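PDB 4BPZ: endo-1,3-beta-glucanase, family GH16 from Zobellia galactanivorans, which probably hydrolyses internal beta-1,3-glucosidic bonds of algal laminarin and related beta-glucans through its family 16 catalytic domain, which also binds calcium. Local coordinates for residues Gly62-Arg67 with Ala85-Lys90; Phe19-Lys24 with Glu28-Gln33; His222-Asn227 with Asp250-Tyr255. The protein carries 1 engineered substitution. All coordinates share one frame; numbering follows the deposited sequence.

Contact 1. Residues Gly62-Arg67 with Ala85-Lys90. With CA (calcium ion), chain E.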
# COMPACT_ATOMS: atom_id res chain seq x y z
N GLY A 62 -11.15 4.04 -16.93
CA GLY A 62 -9.71 4.21 -16.92
C GLY A 62 -9.02 4.23 -15.58
O GLY A 62 -7.80 4.39 -15.52
N THR A 63 -9.72 3.92 -14.46
CA THR A 63 -9.10 3.94 -13.18
C THR A 63 -9.60 2.80 -12.30
O THR A 63 -10.77 2.30 -12.41
CB THR A 63 -9.35 5.26 -12.40
OG1 THR A 63 -10.72 5.39 -12.09
CG2 THR A 63 -8.97 6.48 -13.11
N LEU A 64 -8.72 2.34 -11.40
CA LEU A 64 -9.09 1.45 -10.31
C LEU A 64 -9.66 2.27 -9.19
O LEU A 64 -9.12 3.33 -8.83
CB LEU A 64 -7.77 0.74 -9.81
CG LEU A 64 -7.91 0.01 -8.48
CD1 LEU A 64 -8.80 -1.22 -8.61
CD2 LEU A 64 -6.53 -0.39 -8.02
N LYS A 65 -10.74 1.78 -8.57
CA LYS A 65 -11.20 2.33 -7.33
C LYS A 65 -11.13 1.27 -6.27
O LYS A 65 -11.57 0.11 -6.48
CB LYS A 65 -12.70 2.75 -7.42
CG LYS A 65 -12.93 3.98 -8.25
CD LYS A 65 -12.92 3.73 -9.77
CE LYS A 65 -13.60 4.84 -10.52
NZ LYS A 65 -13.47 4.62 -11.97
N ILE A 66 -10.57 1.64 -5.10
CA ILE A 66 -10.75 0.88 -3.87
C ILE A 66 -11.73 1.71 -3.03
O ILE A 66 -11.59 2.95 -2.95
CB ILE A 66 -9.41 0.67 -3.10
CG1 ILE A 66 -8.52 -0.20 -4.01
CG2 ILE A 66 -9.67 0.04 -1.76
CD1 ILE A 66 -7.05 -0.27 -3.50
N ARG A 67 -12.74 1.05 -2.47
CA ARG A 67 -13.84 1.76 -1.77
C ARG A 67 -14.01 1.15 -0.43
O ARG A 67 -14.26 -0.06 -0.28
CB ARG A 67 -15.09 1.65 -2.65
CG ARG A 67 -16.34 2.28 -1.96
CD ARG A 67 -17.47 2.53 -2.91
NE ARG A 67 -17.84 1.29 -3.63
CZ ARG A 67 -18.43 1.24 -4.83
NH1 ARG A 67 -18.80 2.38 -5.44
NH2 ARG A 67 -18.61 0.06 -5.40
N ALA A 85 -10.77 -3.01 0.51
CA ALA A 85 -9.97 -3.99 -0.24
C ALA A 85 -8.50 -3.72 0.02
O ALA A 85 -8.07 -2.60 0.29
CB ALA A 85 -10.27 -3.93 -1.72
N ARG A 86 -7.75 -4.83 -0.08
CA ARG A 86 -6.28 -4.85 0.11
C ARG A 86 -5.72 -5.73 -1.05
O ARG A 86 -5.87 -6.95 -1.00
CB ARG A 86 -5.90 -5.40 1.49
CG ARG A 86 -4.42 -5.53 1.74
CD ARG A 86 -4.20 -5.74 3.22
NE ARG A 86 -2.79 -6.10 3.53
CZ ARG A 86 -2.13 -5.68 4.61
NH1 ARG A 86 -2.57 -4.71 5.36
NH2 ARG A 86 -0.93 -6.25 4.87
N LEU A 87 -5.13 -5.10 -2.02
CA LEU A 87 -4.57 -5.76 -3.21
C LEU A 87 -3.08 -5.94 -3.02
O LEU A 87 -2.42 -5.14 -2.34
CB LEU A 87 -4.78 -4.93 -4.44
CG LEU A 87 -6.19 -4.55 -4.80
CD1 LEU A 87 -6.23 -3.74 -6.10
CD2 LEU A 87 -7.07 -5.75 -4.90
N ASN A 88 -2.55 -7.03 -3.57
CA ASN A 88 -1.09 -7.25 -3.65
C ASN A 88 -0.74 -7.49 -5.08
O ASN A 88 -1.49 -8.23 -5.78
CB ASN A 88 -0.66 -8.50 -2.86
CG ASN A 88 -0.95 -8.50 -1.37
OD1 ASN A 88 -1.41 -7.49 -0.76
ND2 ASN A 88 -0.68 -9.56 -0.75
N SER A 89 0.35 -6.93 -5.58
CA SER A 89 0.77 -7.30 -6.94
C SER A 89 1.22 -8.75 -6.98
O SER A 89 1.90 -9.25 -6.09
CB SER A 89 1.92 -6.40 -7.41
OG SER A 89 3.09 -6.46 -6.61
N LYS A 90 0.85 -9.38 -8.12
CA LYS A 90 1.28 -10.72 -8.53
C LYS A 90 2.58 -10.52 -9.31
O LYS A 90 2.72 -10.86 -10.48
CB LYS A 90 0.18 -11.43 -9.35
CG LYS A 90 -0.93 -11.88 -8.48
CD LYS A 90 -1.70 -12.94 -9.25
CE LYS A 90 -2.82 -13.40 -8.31
NZ LYS A 90 -3.77 -14.30 -9.06
CA CA E . -5.70 4.68 -16.30
O HOH W 1 -3.66 5.16 -17.47
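L87 brings the end of its side chain up to two neighbours on strand 63-75, L64 and I66, and fills the dip between them. In the one of its two conformers described here, L87 CD1 lies 3.9 Å from L64 CD2, the two leucines meeting tip to tip, and 4.4 Å from I66 CD1. A single methyl is thus the bump, and the ends of L64 and I66 form the walls of the hollow. L64 leans into this position because its CG stands anti to the backbone N (chi1 167°). The second fit is shallower and lies closer to the backbone: I66 CG2 rests 4.0 Å from A85 CB and 3.7 Å from A85 O, the methyl on the beta branch laid on the small hump that alanine offers. Here the chains come near, I66 and A85 having CA atoms 6.1 Å apart, whereas the leucines span a wider gap. Further packing comes from V59, F19 and P25 around L64, and from Y32 beside L87.

Just before the first strand, G62 gives its carbonyl O to calcium at 2.3 Å. On the flank turned from the hydrophobic seam, K65 NZ donates to T63 OG1. R86 points away from strand 63-75, forming a salt bridge with E123 and a weak hydrogen bond to the bound sugar. Apolar residues turned inward, with a glycan-binding residue on the other side of the same strand, are what the jelly-roll beta-sandwich of glycoside hydrolase family 16 shows in its core.

Contact 2. Residues Phe19-Lys24 with Glu28-Gln33. With CA (calcium ion), chain E.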
# COMPACT_ATOMS: atom_id res chain seq x y z
N PHE A 19 -5.33 0.21 -16.11
CA PHE A 19 -6.72 0.16 -15.68
C PHE A 19 -7.69 0.62 -16.80
O PHE A 19 -8.72 1.26 -16.44
CB PHE A 19 -6.91 0.93 -14.36
CG PHE A 19 -6.18 0.28 -13.23
CD1 PHE A 19 -6.47 -1.02 -12.84
CD2 PHE A 19 -5.14 0.97 -12.63
CE1 PHE A 19 -5.75 -1.63 -11.80
CE2 PHE A 19 -4.38 0.35 -11.61
CZ PHE A 19 -4.70 -0.94 -11.19
N GLU A 20 -7.43 0.34 -18.06
CA GLU A 20 -8.28 0.81 -19.13
C GLU A 20 -9.39 -0.19 -19.42
O GLU A 20 -10.22 0.10 -20.37
CB GLU A 20 -7.37 1.20 -20.34
CG GLU A 20 -6.47 2.47 -20.06
CD GLU A 20 -7.15 3.81 -19.55
OE1 GLU A 20 -8.24 4.05 -20.18
OE2 GLU A 20 -6.61 4.64 -18.59
N TYR A 21 -9.53 -1.30 -18.72
CA TYR A 21 -10.57 -2.25 -18.85
C TYR A 21 -11.74 -2.04 -17.83
O TYR A 21 -11.67 -1.07 -17.06
CB TYR A 21 -9.97 -3.63 -18.74
CG TYR A 21 -9.20 -3.79 -17.41
CD1 TYR A 21 -9.80 -4.30 -16.23
CD2 TYR A 21 -7.85 -3.54 -17.34
CE1 TYR A 21 -9.07 -4.48 -15.03
CE2 TYR A 21 -7.10 -3.65 -16.12
CZ TYR A 21 -7.71 -4.11 -15.04
OH TYR A 21 -7.02 -4.28 -13.79
N GLU A 22 -12.77 -2.91 -17.82
CA GLU A 22 -13.94 -2.83 -16.92
C GLU A 22 -14.16 -4.08 -16.07
O GLU A 22 -14.18 -5.23 -16.66
CB GLU A 22 -15.18 -2.63 -17.76
CG GLU A 22 -16.36 -2.15 -16.87
CD GLU A 22 -17.58 -1.74 -17.72
OE1 GLU A 22 -17.66 -0.65 -18.33
OE2 GLU A 22 -18.47 -2.51 -17.73
N GLY A 23 -14.38 -3.98 -14.76
CA GLY A 23 -14.68 -5.14 -13.96
C GLY A 23 -13.65 -5.34 -12.91
O GLY A 23 -13.23 -4.30 -12.29
N LYS A 24 -13.36 -6.60 -12.52
CA LYS A 24 -12.51 -6.93 -11.42
C LYS A 24 -11.09 -6.47 -11.84
O LYS A 24 -10.60 -6.60 -12.97
CB LYS A 24 -12.49 -8.43 -11.16
CG LYS A 24 -13.85 -9.07 -10.83
CD LYS A 24 -13.67 -10.60 -10.54
CE LYS A 24 -12.92 -11.47 -11.60
NZ LYS A 24 -11.41 -11.57 -11.69
N GLU A 28 -4.50 -11.66 -13.34
CA GLU A 28 -3.10 -11.97 -13.62
C GLU A 28 -2.13 -11.02 -12.97
O GLU A 28 -0.94 -11.35 -12.84
CB GLU A 28 -2.84 -11.94 -15.14
CG GLU A 28 -3.49 -13.06 -15.97
CD GLU A 28 -3.25 -12.98 -17.52
OE1 GLU A 28 -2.45 -12.13 -18.04
OE2 GLU A 28 -3.87 -13.80 -18.26
N LYS A 29 -2.62 -9.89 -12.50
CA LYS A 29 -1.78 -8.80 -11.94
C LYS A 29 -1.99 -8.65 -10.42
O LYS A 29 -1.08 -8.19 -9.78
CB LYS A 29 -2.10 -7.46 -12.62
CG LYS A 29 -1.77 -7.41 -14.12
CD LYS A 29 -1.90 -6.00 -14.74
CE LYS A 29 -1.70 -6.04 -16.21
NZ LYS A 29 -0.30 -6.36 -16.59
N TRP A 30 -3.21 -8.92 -9.94
CA TRP A 30 -3.56 -8.50 -8.58
C TRP A 30 -4.12 -9.65 -7.82
O TRP A 30 -5.02 -10.38 -8.32
CB TRP A 30 -4.61 -7.35 -8.68
CG TRP A 30 -4.09 -6.15 -9.38
CD1 TRP A 30 -4.45 -5.76 -10.62
CD2 TRP A 30 -3.04 -5.27 -8.95
NE1 TRP A 30 -3.75 -4.69 -11.04
CE2 TRP A 30 -2.85 -4.37 -10.01
CE3 TRP A 30 -2.23 -5.17 -7.79
CZ2 TRP A 30 -1.89 -3.35 -9.98
CZ3 TRP A 30 -1.26 -4.15 -7.78
CH2 TRP A 30 -1.10 -3.27 -8.80
N HIS A 31 -3.67 -9.81 -6.58
CA HIS A 31 -4.15 -10.81 -5.61
C HIS A 31 -4.90 -10.08 -4.48
O HIS A 31 -4.42 -9.07 -3.98
CB HIS A 31 -2.90 -11.49 -5.03
CG HIS A 31 -3.21 -12.44 -3.90
ND1 HIS A 31 -3.77 -13.65 -4.08
CD2 HIS A 31 -3.03 -12.28 -2.54
CE1 HIS A 31 -3.93 -14.25 -2.90
NE2 HIS A 31 -3.44 -13.44 -1.95
N TYR A 32 -6.02 -10.60 -4.09
CA TYR A 32 -6.76 -10.04 -2.94
C TYR A 32 -6.37 -10.72 -1.66
O TYR A 32 -6.30 -11.95 -1.59
CB TYR A 32 -8.22 -10.24 -3.12
CG TYR A 32 -8.87 -9.37 -4.15
CD1 TYR A 32 -8.93 -9.72 -5.47
CD2 TYR A 32 -9.35 -8.10 -3.74
CE1 TYR A 32 -9.64 -8.83 -6.40
CE2 TYR A 32 -9.95 -7.25 -4.59
CZ TYR A 32 -10.20 -7.64 -5.84
OH TYR A 32 -10.86 -6.78 -6.75
N GLN A 33 -6.22 -9.92 -0.61
CA GLN A 33 -6.19 -10.47 0.75
C GLN A 33 -7.52 -10.29 1.35
O GLN A 33 -8.12 -9.20 1.39
CB GLN A 33 -5.13 -9.73 1.56
CG GLN A 33 -3.74 -10.09 1.10
CD GLN A 33 -2.68 -9.46 2.02
OE1 GLN A 33 -2.23 -8.32 1.86
NE2 GLN A 33 -2.25 -10.24 3.06
CA CA E . -5.70 4.68 -16.30
O HOH W 1 -3.66 5.16 -17.47
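In the calcium-binding loop of this family 16 beta-sandwich, F19 sets its ring against the indole of W30, on the short strand 30-32 that follows. The two planes are inclined by only 22°, yet the ring of F19 is slid so far from the five-membered ring of W30, with centroids 5.7 Å apart, that they barely overlap. The touching is done at the far end of the phenyl group: F19 CE1 approaches W30 NE1 to 3.7 Å, and F19 CZ reaches W30 CZ2 at 3.9 Å. Seen as whole side chains, the two cross at about a right angle. On one face of the indole lies K29 CB, from its own neighbour, 3.5 Å above the plane and toward the rim.

Y21 comes to the edge of the indole, its OH near the ring plane and 4.3 Å from W30 NE1. Both of these polar atoms are hydrogen-bonded to OD2 of D17, so one carboxylate oxygen fixes the tyrosine and the tryptophan together, while D17 OD1 accepts from the F19 backbone N. Next to F19, the side chain of E20 bends at chi2 (-53°), which brings its carboxylate round to the metal: E20 OE2 binds calcium at 2.5 Å.

Contact 3. Residues His222-Asn227 with Asp250-Tyr255; sequences HYLLLN and DYVRIY. With CA (calcium ion), chain E.
Behind the packing of V252 on L224, on the other flank of segment 250-255, two flat groups lie against each other: the Y251 ring and the R253 guanidinium. R253 CZ stands 3.5 Å above the ring plane and over its centre, while from the arginine's side Y251 CE2 lies over the guanidinium face, toward its rim. R253 NH2 also forms a salt bridge with OE1 of E18. The ring and the carboxylate together hold the guanidinium, which thus braces a residue whose backbone O is a calcium ligand, an indirect link to the metal.

On the inward flank the contact is wholly apolar. L224 and V252 reach toward each other tip to tip, L224 CD2 meeting V252 CG1 at 3.6 Å. The two valine methyls part company here: with CG1 anti to the backbone N (chi1 174°), CG2 is left to turn toward L226, where L226 CD1 lies at a looser 4.4 Å. V252 is thus a forked knob serving two leucines of the facing strand. The CA atoms of L224 and V252 are 9.7 Å apart, the spacing of two layers packed through their side chains, as in the beta-sandwich of this concanavalin-like family. Strand 222-230 belongs to the layer that lines the glycan site, its backbone bonded to strand 82-93 at L224 and L226. V100 also packs on V252, from the neighbouring strand 96-103.

At the corner where the chain turns, D250 holds calcium twice, through its backbone O and through OD1, each at 2.4 Å. The remaining carboxylate oxygen, D250 OD2, is engaged in a salt bridge with R101.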
# COMPACT_ATOMS: atom_id res chain seq x y z
N HIS A 222 10.47 -7.46 -3.43
CA HIS A 222 9.27 -6.93 -2.72
C HIS A 222 8.10 -6.98 -3.66
O HIS A 222 8.24 -7.07 -4.87
CB HIS A 222 9.51 -5.46 -2.29
CG HIS A 222 10.34 -5.27 -1.07
ND1 HIS A 222 11.54 -5.79 -0.76
CD2 HIS A 222 9.97 -4.43 -0.06
CE1 HIS A 222 11.87 -5.35 0.50
NE2 HIS A 222 10.90 -4.52 0.91
N TYR A 223 6.90 -6.99 -3.09
CA TYR A 223 5.66 -6.81 -3.82
C TYR A 223 4.93 -5.59 -3.36
O TYR A 223 5.16 -5.08 -2.25
CB TYR A 223 4.76 -8.07 -3.78
CG TYR A 223 4.36 -8.50 -2.42
CD1 TYR A 223 3.20 -7.99 -1.78
CD2 TYR A 223 5.13 -9.42 -1.68
CE1 TYR A 223 2.83 -8.40 -0.53
CE2 TYR A 223 4.77 -9.84 -0.42
CZ TYR A 223 3.59 -9.35 0.13
OH TYR A 223 3.23 -9.82 1.38
N LEU A 224 4.04 -5.08 -4.19
CA LEU A 224 3.29 -3.85 -3.94
C LEU A 224 1.94 -4.18 -3.28
O LEU A 224 1.29 -5.19 -3.60
CB LEU A 224 3.00 -3.14 -5.27
CG LEU A 224 2.43 -1.72 -5.20
CD1 LEU A 224 3.52 -0.75 -4.69
CD2 LEU A 224 1.99 -1.29 -6.62
N LEU A 225 1.51 -3.31 -2.35
CA LEU A 225 0.23 -3.35 -1.75
C LEU A 225 -0.53 -2.05 -1.96
O LEU A 225 0.09 -0.97 -1.91
CB LEU A 225 0.31 -3.62 -0.23
CG LEU A 225 0.97 -4.96 0.21
CD1 LEU A 225 2.46 -4.82 0.42
CD2 LEU A 225 0.30 -5.54 1.43
N LEU A 226 -1.85 -2.15 -2.12
CA LEU A 226 -2.74 -0.98 -2.26
C LEU A 226 -3.94 -1.25 -1.38
O LEU A 226 -4.56 -2.32 -1.50
CB LEU A 226 -3.26 -0.88 -3.71
CG LEU A 226 -2.17 -0.70 -4.74
CD1 LEU A 226 -2.83 -0.90 -6.14
CD2 LEU A 226 -1.46 0.62 -4.64
N ASN A 227 -4.31 -0.31 -0.52
CA ASN A 227 -5.42 -0.59 0.40
C ASN A 227 -6.01 0.71 0.95
O ASN A 227 -5.35 1.75 0.91
CB ASN A 227 -5.00 -1.51 1.56
CG ASN A 227 -4.02 -0.86 2.48
OD1 ASN A 227 -2.84 -0.75 2.12
ND2 ASN A 227 -4.47 -0.33 3.60
N ASP A 250 -5.13 5.83 -11.20
CA ASP A 250 -5.10 5.88 -12.68
C ASP A 250 -4.20 4.80 -13.26
O ASP A 250 -4.52 4.15 -14.25
CB ASP A 250 -4.66 7.30 -13.08
CG ASP A 250 -4.71 7.50 -14.58
OD1 ASP A 250 -5.47 6.82 -15.29
OD2 ASP A 250 -3.95 8.40 -15.03
N TYR A 251 -3.02 4.58 -12.65
CA TYR A 251 -2.15 3.57 -13.16
C TYR A 251 -1.11 3.21 -12.05
O TYR A 251 -0.85 4.01 -11.16
CB TYR A 251 -1.33 4.02 -14.42
CG TYR A 251 -0.54 5.27 -14.33
CD1 TYR A 251 0.66 5.34 -13.61
CD2 TYR A 251 -0.97 6.44 -15.00
CE1 TYR A 251 1.45 6.47 -13.60
CE2 TYR A 251 -0.20 7.58 -14.98
CZ TYR A 251 1.01 7.62 -14.31
OH TYR A 251 1.70 8.78 -14.27
N VAL A 252 -0.55 2.03 -12.25
CA VAL A 252 0.69 1.57 -11.53
C VAL A 252 1.68 1.24 -12.62
O VAL A 252 1.32 0.46 -13.53
CB VAL A 252 0.38 0.32 -10.68
CG1 VAL A 252 1.66 -0.25 -10.07
CG2 VAL A 252 -0.63 0.65 -9.61
N ARG A 253 2.89 1.77 -12.54
CA ARG A 253 3.95 1.42 -13.49
C ARG A 253 5.22 1.11 -12.68
O ARG A 253 5.56 1.84 -11.76
CB ARG A 253 4.23 2.57 -14.46
CG ARG A 253 3.05 2.94 -15.37
CD ARG A 253 3.27 4.23 -16.08
NE ARG A 253 2.09 4.55 -16.88
CZ ARG A 253 1.84 5.75 -17.38
NH1 ARG A 253 2.69 6.73 -17.26
NH2 ARG A 253 0.68 5.91 -18.02
N ILE A 254 5.95 0.06 -13.11
CA ILE A 254 7.20 -0.27 -12.47
C ILE A 254 8.25 -0.42 -13.59
O ILE A 254 8.03 -1.20 -14.55
CB ILE A 254 7.11 -1.55 -11.61
CG1 ILE A 254 5.95 -1.42 -10.62
CG2 ILE A 254 8.45 -1.84 -10.99
CD1 ILE A 254 5.76 -2.66 -9.70
N TYR A 255 9.33 0.30 -13.46
CA TYR A 255 10.40 0.27 -14.38
C TYR A 255 11.67 -0.29 -13.67
O TYR A 255 11.88 -0.03 -12.50
CB TYR A 255 10.74 1.68 -14.88
CG TYR A 255 9.64 2.38 -15.61
CD1 TYR A 255 8.70 3.10 -14.91
CD2 TYR A 255 9.54 2.31 -16.99
CE1 TYR A 255 7.65 3.78 -15.56
CE2 TYR A 255 8.52 2.99 -17.67
CZ TYR A 255 7.58 3.68 -16.94
OH TYR A 255 6.55 4.33 -17.61
CA CA E . -5.70 4.68 -16.30
O HOH W 1 -3.66 5.16 -17.47

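The three contacts follow one another along the chain, contact 2 first, then contact 1 and contact 3, yet they fold into one neighbourhood. Centres of contacts 1 and 2 are 7 Å apart, those of 1 and 3 are 9 Å, and those of 2 and 3 are 12 Å. Strand 82-93 runs between strands 30-32 and 222-230 and is antiparallel to both; on the facing side, strands 63-75 and 244-255 are also antiparallel neighbours. All three contacts contribute ligands to the same calcium, which also binds a shared water. The metal thus ties together distant parts of the sequence beside the core that lies beneath the glycan-binding layer.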